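Local coordinates for protein L-lactate dehydrogenase (Trichomonas vaginalis, PDB 4UUL) that acts in its natural form as an NAD-dependent L-lactate dehydrogenase of the malate dehydrogenase type 2 family, and may also have some malate dehydrogenase activity, at residues Leu100-Glu113 against Asn130-Ala143. The protein carries 1 engineered substitution. Sequence-based numbering, arbitrary orientation. Where two conformers were deposited one is given.
Sequences LISSNSVIFKNTGE and NPDNTNCEIAMLHA
Asn-130 O faces Asn-104 ND2 at 3.6 Å, where two neighbouring helices of the NAD-binding Rossmann domain, 97-118 and 132-141, begin to cross. The axes of 100-113 and 132-141 come within 7.2 Å, with a signed crossing angle of -42°. Asn-130 contacts NADH in the cofactor-bound enzyme; Asn-104 OD1 hydrogen-bonds Met-89 N. Pro-131, behind a cis peptide bond, rests its ring CG on Ile-101 CG1 at 3.9 Å. Thr-134 adds a methyl contact with Ile-101, while its OG1 hydrogen-bonds Glu-323 OE1.

Asn-135 lies flat over one face of the Phe-108 ring. Its CB sits 3.5 Å from the ring centroid, and amide and ring planes are 9° apart. ND2 hydrogen-bonds Gly-129 O, and OD1 accepts a hydrogen bond from a water that also donates to Ile-101 O. Ile-138 places CG2 against Ser-105 O.

At Ala-139 the backbones close up: its CA lies 3.3 Å from Phe-108 O, and Gly-112 CA sits on Ala-139 O. Lys-109 CG lies over one face of the His-142 ring, offset toward the rim, a CH-pi contact. His-142 ND1 hydrogen-bonds Ile-138 O at 2.9 Å, fixing the ring's rotation. Lys-109 NZ (chi4 -59°) makes a salt bridge with Glu-113 OE2. Ala-143 CB meets Gly-112 O at 3.4 Å.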
loop_
_atom_site.group_PDB
_atom_site.type_symbol
_atom_site.label_atom_id
_atom_site.label_comp_id
_atom_site.label_asym_id
_atom_site.label_seq_id
_atom_site.Cartn_x
_atom_site.Cartn_y
_atom_site.Cartn_z
ATOM N N LEU B 100 -30.376 0.315 -4.424
ATOM C CA LEU B 100 -29.035 -0.007 -3.981
ATOM C C LEU B 100 -29.091 -0.665 -2.592
ATOM O O LEU B 100 -28.404 -1.669 -2.327
ATOM C CB LEU B 100 -28.199 1.257 -3.897
ATOM C CG LEU B 100 -26.765 1.035 -3.356
ATOM C CD1 LEU B 100 -25.907 0.245 -4.364
ATOM C CD2 LEU B 100 -26.154 2.352 -3.045
ATOM N N ILE B 101 -29.886 -0.096 -1.689
ATOM C CA ILE B 101 -30.056 -0.669 -0.373
ATOM C C ILE B 101 -30.655 -2.054 -0.516
ATOM O O ILE B 101 -30.191 -2.997 0.128
ATOM C CB ILE B 101 -30.933 0.231 0.493
ATOM C CG1 ILE B 101 -30.231 1.551 0.798
ATOM C CG2 ILE B 101 -31.368 -0.485 1.732
ATOM C CD1 ILE B 101 -31.216 2.649 1.167
ATOM N N SER B 102 -31.687 -2.181 -1.349
ATOM C CA SER B 102 -32.373 -3.459 -1.513
ATOM C C SER B 102 -31.471 -4.561 -2.051
ATOM O O SER B 102 -31.427 -5.647 -1.507
ATOM C CB SER B 102 -33.533 -3.308 -2.471
ATOM O OG SER B 102 -34.515 -2.503 -1.881
ATOM N N SER B 103 -30.683 -4.260 -3.073
ATOM C CA SER B 103 -29.882 -5.310 -3.665
ATOM C C SER B 103 -28.835 -5.780 -2.641
ATOM O O SER B 103 -28.484 -6.965 -2.536
ATOM C CB SER B 103 -29.244 -4.809 -4.965
ATOM O OG SER B 103 -28.280 -3.796 -4.659
ATOM N N ASN B 104 -28.282 -4.846 -1.895
ATOM C CA ASN B 104 -27.256 -5.200 -0.920
ATOM C C ASN B 104 -27.805 -5.953 0.290
ATOM O O ASN B 104 -27.070 -6.639 0.981
ATOM C CB ASN B 104 -26.435 -3.981 -0.531
ATOM C CG ASN B 104 -25.401 -3.685 -1.575
ATOM O OD1 ASN B 104 -24.369 -4.336 -1.608
ATOM N ND2 ASN B 104 -25.686 -2.775 -2.462
ATOM N N SER B 105 -29.099 -5.764 0.604
ATOM C CA SER B 105 -29.648 -6.387 1.775
ATOM C C SER B 105 -29.477 -7.907 1.715
ATOM O O SER B 105 -29.167 -8.519 2.718
ATOM C CB SER B 105 -31.117 -5.966 1.999
ATOM O OG SER B 105 -31.985 -6.531 1.013
ATOM N N VAL B 106 -29.656 -8.507 0.537
ATOM C CA VAL B 106 -29.549 -9.943 0.406
ATOM C C VAL B 106 -28.099 -10.420 0.691
ATOM O O VAL B 106 -27.850 -11.369 1.412
ATOM C CB VAL B 106 -29.998 -10.384 -0.989
ATOM C CG1 VAL B 106 -29.720 -11.877 -1.184
ATOM C CG2 VAL B 106 -31.524 -10.044 -1.226
ATOM N N ILE B 107 -27.157 -9.714 0.080
ATOM C CA ILE B 107 -25.729 -9.985 0.238
ATOM C C ILE B 107 -25.349 -9.987 1.708
ATOM O O ILE B 107 -24.723 -10.913 2.219
ATOM C CB ILE B 107 -24.920 -8.896 -0.506
ATOM C CG1 ILE B 107 -25.204 -8.963 -2.013
ATOM C CG2 ILE B 107 -23.440 -9.015 -0.217
ATOM C CD1 ILE B 107 -25.176 -10.338 -2.602
ATOM N N PHE B 108 -25.752 -8.928 2.393
ATOM C CA PHE B 108 -25.354 -8.731 3.769
ATOM C C PHE B 108 -26.127 -9.627 4.748
ATOM O O PHE B 108 -25.570 -10.043 5.767
ATOM C CB PHE B 108 -25.291 -7.254 4.133
ATOM C CG PHE B 108 -24.062 -6.640 3.553
ATOM C CD1 PHE B 108 -24.034 -6.143 2.274
ATOM C CD2 PHE B 108 -22.881 -6.691 4.268
ATOM C CE1 PHE B 108 -22.840 -5.667 1.713
ATOM C CE2 PHE B 108 -21.693 -6.198 3.719
ATOM C CZ PHE B 108 -21.676 -5.718 2.443
ATOM N N LYS B 109 -27.358 -10.009 4.397
ATOM C CA LYS B 109 -27.999 -11.046 5.158
ATOM C C LYS B 109 -27.158 -12.331 5.070
ATOM O O LYS B 109 -26.867 -12.997 6.081
ATOM C CB LYS B 109 -29.421 -11.285 4.605
ATOM C CG LYS B 109 -30.090 -12.555 5.112
ATOM C CD LYS B 109 -31.541 -12.673 4.678
ATOM C CE LYS B 109 -32.242 -13.905 5.166
ATOM N NZ LYS B 109 -31.597 -15.122 4.718
ATOM N N ASN B 110 -26.781 -12.718 3.858
ATOM C CA ASN B 110 -26.011 -13.964 3.662
ATOM C C ASN B 110 -24.672 -13.867 4.403
ATOM O O ASN B 110 -24.229 -14.834 5.037
ATOM C CB ASN B 110 -25.748 -14.184 2.186
ATOM C CG ASN B 110 -27.002 -14.547 1.417
ATOM O OD1 ASN B 110 -28.022 -14.848 1.994
ATOM N ND2 ASN B 110 -26.938 -14.426 0.115
ATOM N N THR B 111 -24.059 -12.693 4.351
ATOM C CA THR B 111 -22.750 -12.544 4.976
ATOM C C THR B 111 -22.857 -12.623 6.519
ATOM O O THR B 111 -22.014 -13.217 7.199
ATOM C CB THR B 111 -22.118 -11.231 4.546
ATOM O OG1 THR B 111 -21.889 -11.236 3.157
ATOM C CG2 THR B 111 -20.844 -10.974 5.263
ATOM N N GLY B 112 -23.906 -12.025 7.075
ATOM C CA GLY B 112 -24.127 -12.143 8.501
ATOM C C GLY B 112 -24.282 -13.601 8.917
ATOM O O GLY B 112 -23.769 -14.057 9.971
ATOM N N GLU B 113 -24.976 -14.370 8.093
ATOM C CA GLU B 113 -25.174 -15.796 8.370
ATOM C C GLU B 113 -23.849 -16.563 8.300
ATOM O O GLU B 113 -23.559 -17.379 9.175
ATOM C CB GLU B 113 -26.182 -16.341 7.392
ATOM C CG GLU B 113 -27.625 -15.871 7.691
ATOM C CD GLU B 113 -28.557 -16.086 6.531
ATOM O OE1 GLU B 113 -28.106 -16.591 5.492
ATOM O OE2 GLU B 113 -29.754 -15.759 6.652
ATOM N N ASN B 130 -20.616 -0.091 0.291
ATOM C CA ASN B 130 -21.776 0.733 0.468
ATOM C C ASN B 130 -23.091 0.051 0.096
ATOM O O ASN B 130 -23.143 -0.880 -0.709
ATOM C CB ASN B 130 -21.612 2.076 -0.219
ATOM C CG ASN B 130 -20.866 3.094 0.668
ATOM O OD1 ASN B 130 -21.080 3.218 1.919
ATOM N ND2 ASN B 130 -19.972 3.815 0.026
ATOM N N PRO B 131 -24.192 0.490 0.740
ATOM C CA PRO B 131 -24.311 1.514 1.780
ATOM C C PRO B 131 -23.913 0.947 3.152
ATOM O O PRO B 131 -24.557 0.028 3.642
ATOM C CB PRO B 131 -25.808 1.881 1.726
ATOM C CG PRO B 131 -26.498 0.614 1.252
ATOM C CD PRO B 131 -25.517 -0.093 0.378
ATOM N N ASP B 132 -22.786 1.387 3.696
ATOM C CA ASP B 132 -22.123 0.661 4.755
ATOM C C ASP B 132 -22.912 0.611 6.069
ATOM O O ASP B 132 -23.002 -0.451 6.678
ATOM C CB ASP B 132 -20.661 1.089 4.961
ATOM C CG ASP B 132 -20.482 2.525 5.307
ATOM O OD1 ASP B 132 -21.434 3.342 5.147
ATOM O OD2 ASP B 132 -19.364 2.855 5.701
ATOM N N ASN B 133 -23.492 1.719 6.557
ATOM C CA ASN B 133 -24.207 1.629 7.803
ATOM C C ASN B 133 -25.343 0.622 7.729
ATOM O O ASN B 133 -25.566 -0.158 8.665
ATOM C CB ASN B 133 -24.846 2.975 8.205
ATOM C CG ASN B 133 -23.869 4.116 8.359
ATOM O OD1 ASN B 133 -23.143 4.473 7.410
ATOM N ND2 ASN B 133 -23.902 4.763 9.525
ATOM N N THR B 134 -26.101 0.671 6.646
ATOM C CA THR B 134 -27.254 -0.220 6.518
ATOM C C THR B 134 -26.824 -1.664 6.237
ATOM O O THR B 134 -27.369 -2.585 6.853
ATOM C CB THR B 134 -28.232 0.276 5.502
ATOM O OG1 THR B 134 -28.731 1.515 6.010
ATOM C CG2 THR B 134 -29.386 -0.693 5.266
ATOM N N ASN B 135 -25.777 -1.852 5.413
ATOM C CA ASN B 135 -25.243 -3.168 5.246
ATOM C C ASN B 135 -24.791 -3.773 6.573
ATOM O O ASN B 135 -24.999 -4.969 6.820
ATOM C CB ASN B 135 -24.065 -3.126 4.276
ATOM C CG ASN B 135 -24.484 -2.841 2.834
ATOM O OD1 ASN B 135 -25.627 -3.049 2.439
ATOM N ND2 ASN B 135 -23.493 -2.532 2.000
ATOM N N CYS B 136 -24.161 -2.936 7.407
ATOM C CA CYS B 136 -23.696 -3.378 8.705
ATOM C C CYS B 136 -24.871 -3.832 9.597
ATOM O O CYS B 136 -24.842 -4.877 10.226
ATOM C CB CYS B 136 -22.908 -2.269 9.374
ATOM S SG CYS B 136 -22.083 -2.732 10.915
ATOM N N GLU B 137 -25.899 -2.988 9.662
ATOM C CA GLU B 137 -27.099 -3.339 10.433
ATOM C C GLU B 137 -27.671 -4.674 9.971
ATOM O O GLU B 137 -28.053 -5.511 10.783
ATOM C CB GLU B 137 -28.114 -2.226 10.300
ATOM C CG GLU B 137 -29.424 -2.444 11.034
ATOM C CD GLU B 137 -29.360 -2.502 12.526
ATOM O OE1 GLU B 137 -28.485 -1.856 13.132
ATOM O OE2 GLU B 137 -30.283 -3.153 13.131
ATOM N N ILE B 138 -27.832 -4.845 8.654
ATOM C CA ILE B 138 -28.409 -6.074 8.120
ATOM C C ILE B 138 -27.525 -7.266 8.479
ATOM O O ILE B 138 -28.058 -8.333 8.841
ATOM C CB ILE B 138 -28.678 -5.914 6.602
ATOM C CG1 ILE B 138 -29.775 -4.851 6.337
ATOM C CG2 ILE B 138 -29.037 -7.227 5.965
ATOM C CD1 ILE B 138 -31.151 -5.164 6.933
ATOM N N ALA B 139 -26.213 -7.153 8.274
ATOM C CA ALA B 139 -25.359 -8.297 8.611
ATOM C C ALA B 139 -25.498 -8.654 10.073
ATOM O O ALA B 139 -25.680 -9.845 10.415
ATOM C CB ALA B 139 -23.929 -8.000 8.287
ATOM N N MET B 140 -25.501 -7.642 10.934
ATOM C CA MET B 140 -25.621 -7.884 12.364
ATOM C C MET B 140 -26.953 -8.554 12.712
ATOM O O MET B 140 -26.977 -9.499 13.508
ATOM C CB MET B 140 -25.451 -6.557 13.089
ATOM C CG MET B 140 -25.629 -6.655 14.591
ATOM S SD MET B 140 -25.495 -5.080 15.459
ATOM C CE MET B 140 -26.727 -4.092 14.682
ATOM N N LEU B 141 -28.051 -8.064 12.150
ATOM C CA LEU B 141 -29.367 -8.673 12.441
ATOM C C LEU B 141 -29.458 -10.122 12.048
ATOM O O LEU B 141 -30.225 -10.870 12.611
ATOM C CB LEU B 141 -30.479 -7.902 11.708
ATOM C CG LEU B 141 -30.791 -6.503 12.287
ATOM C CD1 LEU B 141 -31.779 -5.819 11.377
ATOM C CD2 LEU B 141 -31.311 -6.547 13.750
ATOM N N HIS B 142 -28.661 -10.514 11.057
ATOM C CA HIS B 142 -28.685 -11.868 10.536
ATOM C C HIS B 142 -27.499 -12.718 10.978
ATOM O O HIS B 142 -27.234 -13.754 10.400
ATOM C CB HIS B 142 -28.829 -11.827 9.024
ATOM C CG HIS B 142 -30.155 -11.280 8.602
ATOM N ND1 HIS B 142 -30.369 -9.949 8.329
ATOM C CD2 HIS B 142 -31.350 -11.902 8.417
ATOM C CE1 HIS B 142 -31.638 -9.759 8.016
ATOM N NE2 HIS B 142 -32.258 -10.922 8.059
ATOM N N ALA B 143 -26.846 -12.294 12.057
ATOM C CA ALA B 143 -25.717 -13.033 12.603
ATOM C C ALA B 143 -26.079 -13.520 14.013
ATOM O O ALA B 143 -25.757 -12.907 15.043
ATOM C CB ALA B 143 -24.482 -12.137 12.637
HETATM O O HOH W 1 -28.569 -3.139 2.692
#